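Local coordinates for protein interleukin-2 receptor subunit beta (Mus musculus, PDB 6DG5) that serves as the signal-transducing beta subunit of the interleukin-2 receptor, a type I cytokine receptor, and probably shares in interleukin-15 responses, at residues W127-V132 / R164-F169; P138-E143 / V183-Q188. All blocks are in the same frame, centred on the assembly; numbering follows the deposited sequence.

Contact 1 and contact 2 belong to the membrane-proximal fibronectin type-III domain and take one segment pair from each of its two facing sheets. Their centres lie about 8 Å apart, and side chains of both contacts pack against each other in the space between: Trp127 NE1 of contact 1 is 3.3 Å from Phe142 CD1 of contact 2, while Gln166 CG packs 3.6 Å from Phe142 CZ. Arg164 CZ and Val132 CG1 rest on Leu140 CD1 and CD2, at 3.6 and 3.7 Å. The N-acetylglucosamine lies on Trp167, on the outer side of contact 1. Contact 2 begins at Pro138 and Tyr139, which touch other chains of the assembly.

Contact 1: residues W127-V132 / R164-F169; sequences WKVSQV and RQQWLF. With NAG (2-acetamido-2-deoxy-beta-D-glucopyranose), chain D.
Trp127 lays one indole face against the backbone of Gln166 and Trp167: Gln166 C sits 3.6 Å above the centre of the ring, and Trp167 N is 3.4 Å from Trp127 CZ2, toward the rim. The Trp127 CG stands between its own backbone N and carbonyl carbon (chi1 56°), which swings the indole across to the other segment. Leu168 meets the same ring at its edge, with Leu168 CG 3.7 Å from Trp127 CH2. Gln166, extended beyond CG, runs back past the pyrrole side of Trp127 with its amide plane turned 54° from the indole. Its NE2 gives a weak bond to Trp127 O (3.1 Å) and lies against Val129 CG2, while its OE1 accepts from Arg164 NE at 2.8 Å, the donor standing above the carbonyl plane. Arg164 is itself paired with Glu137.

Trp167 turns away from Trp127 and is sandwiched: Gln165 NE2 lies over one face, and over the other N-acetylglucosamine presents C1, C3 and C5, with C3 3.5 Å above the ring centre, consistent with CH-pi contact. Phe169 CD1 touches the acetyl methyl C8 at 3.5 Å. A serine for Trp167 would probably cost the sugar the indole under its ring, leaving mainly Phe169 at the acetyl group. The chemistry is thus divided: an indole-on-backbone seal faces the domain interior, while a second indole holds a glycan probably carried by Asn124.

Contact 2: residues P138-E143 / V183-Q188; sequences PYLEFE and VRVKAQ
Glu143 and Arg184 face each other as an antiparallel hydrogen-bonded pair, their side chains running alongside in the same direction. The guanidinium grips a single carboxylate oxygen side-on: Arg184 NH2 reaches Glu143 OE1 at 2.7 Å and Arg184 NE the same atom at 3.1 Å, both in the guanidinium plane, which is only 20° from that of the carboxylate. Glu141 lies on the same sheet face, with CG anti to its backbone N (chi1 -155°), and extends beside Lys186, whose bent chain brings NZ to Glu141 OE1 in a weaker salt bridge of 3.3 Å. The poorly ordered Gln188 packs near Glu141 and Tyr139 where the strand ends.

Leu140, Phe142 and Val185 occupy the opposite face, where Val185 CG2 is 3.5 Å from Phe142 CE1 and 3.6 Å from Leu140 CD2. This face turns toward the sheet of strands 123-128 and 167-170. On the charged face, Arg184 and Lys186 make cation-pi contacts with Trp195 of the WSXWS motif, the signature of this receptor family. Ser196 and Ser199 of that motif bond to the backbone of strand 178-187, while strand 157-161 flanks strand 140-148 on its other side.

Contact 1: residues W127-V132 / R164-F169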
loop_
_atom_site.group_PDB
_atom_site.type_symbol
_atom_site.label_atom_id
_atom_site.label_comp_id
_atom_site.label_asym_id
_atom_site.label_seq_id
_atom_site.Cartn_x
_atom_site.Cartn_y
_atom_site.Cartn_z
ATOM N N TRP B 127 0.064 20.392 1.656
ATOM C CA TRP B 127 -0.703 20.218 0.430
ATOM C C TRP B 127 -1.578 18.977 0.548
ATOM O O TRP B 127 -1.159 17.967 1.117
ATOM C CB TRP B 127 0.205 20.106 -0.801
ATOM C CG TRP B 127 1.231 19.017 -0.727
ATOM C CD1 TRP B 127 1.057 17.702 -1.044
ATOM C CD2 TRP B 127 2.600 19.157 -0.328
ATOM N NE1 TRP B 127 2.231 17.013 -0.859
ATOM C CE2 TRP B 127 3.193 17.884 -0.421
ATOM C CE3 TRP B 127 3.379 20.235 0.103
ATOM C CZ2 TRP B 127 4.529 17.657 -0.096
ATOM C CZ3 TRP B 127 4.705 20.009 0.422
ATOM C CH2 TRP B 127 5.267 18.730 0.321
ATOM N N LYS B 128 -2.790 19.070 0.009
ATOM C CA LYS B 128 -3.746 17.975 -0.011
ATOM C C LYS B 128 -3.791 17.339 -1.396
ATOM O O LYS B 128 -3.406 17.947 -2.398
ATOM C CB LYS B 128 -5.141 18.468 0.386
ATOM C CG LYS B 128 -5.246 19.016 1.806
ATOM C CD LYS B 128 -6.654 19.528 2.089
ATOM C CE LYS B 128 -6.884 19.774 3.575
ATOM N NZ LYS B 128 -6.028 20.862 4.119
ATOM N N VAL B 129 -4.274 16.098 -1.444
ATOM C CA VAL B 129 -4.353 15.340 -2.686
ATOM C C VAL B 129 -5.776 14.843 -2.891
ATOM O O VAL B 129 -6.539 14.668 -1.936
ATOM C CB VAL B 129 -3.362 14.157 -2.703
ATOM C CG1 VAL B 129 -1.933 14.668 -2.751
ATOM C CG2 VAL B 129 -3.578 13.274 -1.490
ATOM N N SER B 130 -6.131 14.617 -4.155
ATOM C CA SER B 130 -7.460 14.154 -4.524
ATOM C C SER B 130 -7.352 13.101 -5.616
ATOM O O SER B 130 -6.351 13.018 -6.331
ATOM C CB SER B 130 -8.351 15.310 -5.002
ATOM O OG SER B 130 -8.679 16.185 -3.939
ATOM N N GLN B 131 -8.409 12.292 -5.731
ATOM C CA GLN B 131 -8.545 11.297 -6.797
ATOM C C GLN B 131 -7.390 10.297 -6.795
ATOM O O GLN B 131 -6.910 9.872 -7.848
ATOM C CB GLN B 131 -8.676 11.970 -8.164
ATOM C CG GLN B 131 -10.093 12.384 -8.507
ATOM C CD GLN B 131 -10.155 13.737 -9.175
ATOM O OE1 GLN B 131 -10.218 13.838 -10.400
ATOM N NE2 GLN B 131 -10.137 14.791 -8.369
ATOM N N VAL B 132 -6.940 9.917 -5.604
ATOM C CA VAL B 132 -5.893 8.914 -5.444
ATOM C C VAL B 132 -6.554 7.610 -5.027
ATOM O O VAL B 132 -7.251 7.553 -4.007
ATOM C CB VAL B 132 -4.838 9.355 -4.418
ATOM C CG1 VAL B 132 -3.746 8.303 -4.313
ATOM C CG2 VAL B 132 -4.252 10.699 -4.808
ATOM N N ARG B 164 5.117 9.170 1.667
ATOM C CA ARG B 164 3.870 9.932 1.707
ATOM C C ARG B 164 3.946 10.882 2.895
ATOM O O ARG B 164 3.676 10.496 4.034
ATOM C CB ARG B 164 2.666 9.001 1.801
ATOM C CG ARG B 164 1.355 9.632 1.352
ATOM C CD ARG B 164 0.517 10.119 2.521
ATOM N NE ARG B 164 -0.764 10.662 2.074
ATOM C CZ ARG B 164 -1.854 9.930 1.860
ATOM N NH1 ARG B 164 -1.825 8.619 2.054
ATOM N NH2 ARG B 164 -2.975 10.509 1.451
ATOM N N GLN B 165 4.325 12.131 2.630
ATOM C CA GLN B 165 4.522 13.132 3.671
ATOM C C GLN B 165 3.501 14.258 3.609
ATOM O O GLN B 165 2.894 14.594 4.631
ATOM C CB GLN B 165 5.947 13.703 3.574
ATOM C CG GLN B 165 6.515 14.205 4.892
ATOM C CD GLN B 165 8.021 14.402 4.841
ATOM O OE1 GLN B 165 8.774 13.470 4.557
ATOM N NE2 GLN B 165 8.465 15.624 5.113
ATOM N N GLN B 166 3.296 14.846 2.430
ATOM C CA GLN B 166 2.325 15.926 2.227
ATOM C C GLN B 166 2.662 17.164 3.056
ATOM O O GLN B 166 1.769 17.893 3.495
ATOM C CB GLN B 166 0.893 15.457 2.509
ATOM C CG GLN B 166 0.323 14.570 1.414
ATOM C CD GLN B 166 -1.149 14.269 1.603
ATOM O OE1 GLN B 166 -1.519 13.380 2.371
ATOM N NE2 GLN B 166 -1.998 15.006 0.899
ATOM N N TRP B 167 3.956 17.402 3.271
ATOM C CA TRP B 167 4.476 18.631 3.858
ATOM C C TRP B 167 5.995 18.594 3.778
ATOM O O TRP B 167 6.595 17.516 3.754
ATOM C CB TRP B 167 4.031 18.821 5.319
ATOM C CG TRP B 167 4.457 17.723 6.248
ATOM C CD1 TRP B 167 3.715 16.649 6.638
ATOM C CD2 TRP B 167 5.721 17.599 6.912
ATOM N NE1 TRP B 167 4.439 15.859 7.497
ATOM C CE2 TRP B 167 5.674 16.420 7.682
ATOM C CE3 TRP B 167 6.889 18.367 6.928
ATOM C CZ2 TRP B 167 6.749 15.992 8.459
ATOM C CZ3 TRP B 167 7.955 17.940 7.700
ATOM C CH2 TRP B 167 7.878 16.764 8.454
ATOM N N LEU B 168 6.611 19.776 3.741
ATOM C CA LEU B 168 8.060 19.866 3.863
ATOM C C LEU B 168 8.437 21.064 4.720
ATOM O O LEU B 168 7.822 22.129 4.629
ATOM C CB LEU B 168 8.769 19.952 2.498
ATOM C CG LEU B 168 8.216 20.706 1.289
ATOM C CD1 LEU B 168 8.108 22.203 1.524
ATOM C CD2 LEU B 168 9.111 20.426 0.097
ATOM N N PHE B 169 9.439 20.866 5.566
ATOM C CA PHE B 169 9.983 21.917 6.413
ATOM C C PHE B 169 11.262 22.414 5.751
ATOM O O PHE B 169 12.248 21.676 5.662
ATOM C CB PHE B 169 10.245 21.390 7.822
ATOM C CG PHE B 169 10.324 22.461 8.875
ATOM C CD1 PHE B 169 9.182 22.893 9.531
ATOM C CD2 PHE B 169 11.541 23.022 9.220
ATOM C CE1 PHE B 169 9.254 23.869 10.507
ATOM C CE2 PHE B 169 11.620 23.999 10.195
ATOM C CZ PHE B 169 10.473 24.423 10.839
HETATM C C1 NAG D . 4.923 20.500 9.223
HETATM C C2 NAG D . 5.521 19.803 10.451
HETATM C C3 NAG D . 4.954 18.386 10.601
HETATM C C4 NAG D . 3.431 18.391 10.547
HETATM C C5 NAG D . 2.955 19.148 9.309
HETATM C C6 NAG D . 1.454 19.303 9.241
HETATM C C7 NAG D . 7.772 19.800 11.440
HETATM C C8 NAG D . 9.245 19.744 11.166
HETATM N N2 NAG D . 6.973 19.761 10.369
HETATM O O3 NAG D . 5.394 17.842 11.841
HETATM O O4 NAG D . 2.940 17.055 10.475
HETATM O O5 NAG D . 3.506 20.472 9.302
HETATM O O6 NAG D . 0.948 20.035 10.349
HETATM O O7 NAG D . 7.326 19.876 12.582
#

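Contact 2: residues P138-E143 / V183-Q188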
loop_
_atom_site.group_PDB
_atom_site.type_symbol
_atom_site.label_atom_id
_atom_site.label_comp_id
_atom_site.label_asym_id
_atom_site.label_seq_id
_atom_site.Cartn_x
_atom_site.Cartn_y
_atom_site.Cartn_z
ATOM N N PRO B 138 -0.913 3.804 -0.788
ATOM C CA PRO B 138 0.284 3.649 0.056
ATOM C C PRO B 138 1.592 3.920 -0.670
ATOM O O PRO B 138 2.613 4.138 -0.004
ATOM C CB PRO B 138 0.201 2.189 0.523
ATOM C CG PRO B 138 -0.634 1.515 -0.501
ATOM C CD PRO B 138 -1.654 2.535 -0.897
ATOM N N TYR B 139 1.596 3.922 -2.002
ATOM C CA TYR B 139 2.811 4.118 -2.783
ATOM C C TYR B 139 2.992 5.562 -3.236
ATOM O O TYR B 139 3.695 5.808 -4.222
ATOM C CB TYR B 139 2.814 3.184 -3.995
ATOM C CG TYR B 139 2.902 1.719 -3.636
ATOM C CD1 TYR B 139 4.132 1.109 -3.437
ATOM C CD2 TYR B 139 1.755 0.946 -3.499
ATOM C CE1 TYR B 139 4.220 -0.229 -3.111
ATOM C CE2 TYR B 139 1.833 -0.396 -3.172
ATOM C CZ TYR B 139 3.069 -0.977 -2.980
ATOM O OH TYR B 139 3.162 -2.309 -2.654
ATOM N N LEU B 140 2.392 6.518 -2.532
ATOM C CA LEU B 140 2.469 7.911 -2.951
ATOM C C LEU B 140 3.886 8.448 -2.805
ATOM O O LEU B 140 4.615 8.093 -1.875
ATOM C CB LEU B 140 1.500 8.766 -2.136
ATOM C CG LEU B 140 0.026 8.653 -2.521
ATOM C CD1 LEU B 140 -0.843 9.431 -1.547
ATOM C CD2 LEU B 140 -0.188 9.137 -3.944
ATOM N N GLU B 141 4.270 9.313 -3.739
ATOM C CA GLU B 141 5.589 9.925 -3.765
ATOM C C GLU B 141 5.427 11.370 -4.206
ATOM O O GLU B 141 4.577 11.672 -5.046
ATOM C CB GLU B 141 6.527 9.176 -4.716
ATOM C CG GLU B 141 8.002 9.326 -4.406
ATOM C CD GLU B 141 8.857 8.351 -5.191
ATOM O OE1 GLU B 141 8.976 8.522 -6.423
ATOM O OE2 GLU B 141 9.394 7.404 -4.579
ATOM N N PHE B 142 6.238 12.261 -3.642
ATOM C CA PHE B 142 6.091 13.685 -3.900
ATOM C C PHE B 142 7.420 14.301 -4.303
ATOM O O PHE B 142 8.480 13.905 -3.808
ATOM C CB PHE B 142 5.533 14.413 -2.676
ATOM C CG PHE B 142 4.129 14.020 -2.332
ATOM C CD1 PHE B 142 3.056 14.632 -2.952
ATOM C CD2 PHE B 142 3.883 13.037 -1.387
ATOM C CE1 PHE B 142 1.762 14.275 -2.639
ATOM C CE2 PHE B 142 2.590 12.674 -1.069
ATOM C CZ PHE B 142 1.527 13.294 -1.697
ATOM N N GLU B 143 7.347 15.274 -5.209
ATOM C CA GLU B 143 8.498 16.053 -5.649
ATOM C C GLU B 143 8.090 17.516 -5.682
ATOM O O GLU B 143 7.098 17.872 -6.327
ATOM C CB GLU B 143 8.986 15.603 -7.030
ATOM C CG GLU B 143 10.381 15.000 -7.049
ATOM C CD GLU B 143 10.911 14.806 -8.459
ATOM O OE1 GLU B 143 10.330 15.391 -9.398
ATOM O OE2 GLU B 143 11.907 14.070 -8.627
ATOM N N VAL B 183 4.493 21.468 -6.276
ATOM C CA VAL B 183 4.606 20.077 -5.850
ATOM C C VAL B 183 3.895 19.190 -6.862
ATOM O O VAL B 183 2.984 19.631 -7.569
ATOM C CB VAL B 183 4.027 19.865 -4.431
ATOM C CG1 VAL B 183 4.581 18.597 -3.810
ATOM C CG2 VAL B 183 4.320 21.068 -3.542
ATOM N N ARG B 184 4.331 17.932 -6.941
ATOM C CA ARG B 184 3.691 16.945 -7.798
ATOM C C ARG B 184 3.783 15.572 -7.142
ATOM O O ARG B 184 4.568 15.358 -6.214
ATOM C CB ARG B 184 4.313 16.923 -9.200
ATOM C CG ARG B 184 5.807 16.680 -9.228
ATOM C CD ARG B 184 6.321 16.733 -10.654
ATOM N NE ARG B 184 7.705 16.282 -10.766
ATOM C CZ ARG B 184 8.339 16.115 -11.922
ATOM N NH1 ARG B 184 7.709 16.360 -13.063
ATOM N NH2 ARG B 184 9.598 15.699 -11.939
ATOM N N VAL B 185 2.972 14.637 -7.645
ATOM C CA VAL B 185 2.735 13.361 -6.976
ATOM C C VAL B 185 2.816 12.216 -7.981
ATOM O O VAL B 185 2.552 12.389 -9.173
ATOM C CB VAL B 185 1.369 13.376 -6.246
ATOM C CG1 VAL B 185 0.222 13.510 -7.239
ATOM C CG2 VAL B 185 1.191 12.142 -5.372
ATOM N N LYS B 186 3.187 11.033 -7.484
ATOM C CA LYS B 186 3.323 9.835 -8.304
ATOM C C LYS B 186 3.228 8.611 -7.401
ATOM O O LYS B 186 3.427 8.700 -6.186
ATOM C CB LYS B 186 4.648 9.841 -9.078
ATOM C CG LYS B 186 4.733 8.855 -10.233
ATOM C CD LYS B 186 6.005 9.071 -11.044
ATOM C CE LYS B 186 7.111 8.100 -10.640
ATOM N NZ LYS B 186 7.256 7.965 -9.160
ATOM N N ALA B 187 2.913 7.466 -8.010
ATOM C CA ALA B 187 2.848 6.181 -7.313
ATOM C C ALA B 187 3.756 5.192 -8.036
ATOM O O ALA B 187 3.468 4.793 -9.170
ATOM C CB ALA B 187 1.413 5.659 -7.244
ATOM N N GLN B 188 4.840 4.785 -7.380
ATOM C CA GLN B 188 5.881 3.984 -8.026
ATOM C C GLN B 188 5.748 2.502 -7.664
ATOM O O GLN B 188 6.653 1.859 -7.131
ATOM C CB GLN B 188 7.268 4.545 -7.683
ATOM C CG GLN B 188 7.759 4.388 -6.234
ATOM C CD GLN B 188 6.888 5.084 -5.212
ATOM O OE1 GLN B 188 6.249 6.093 -5.506
ATOM N NE2 GLN B 188 6.853 4.542 -3.999
#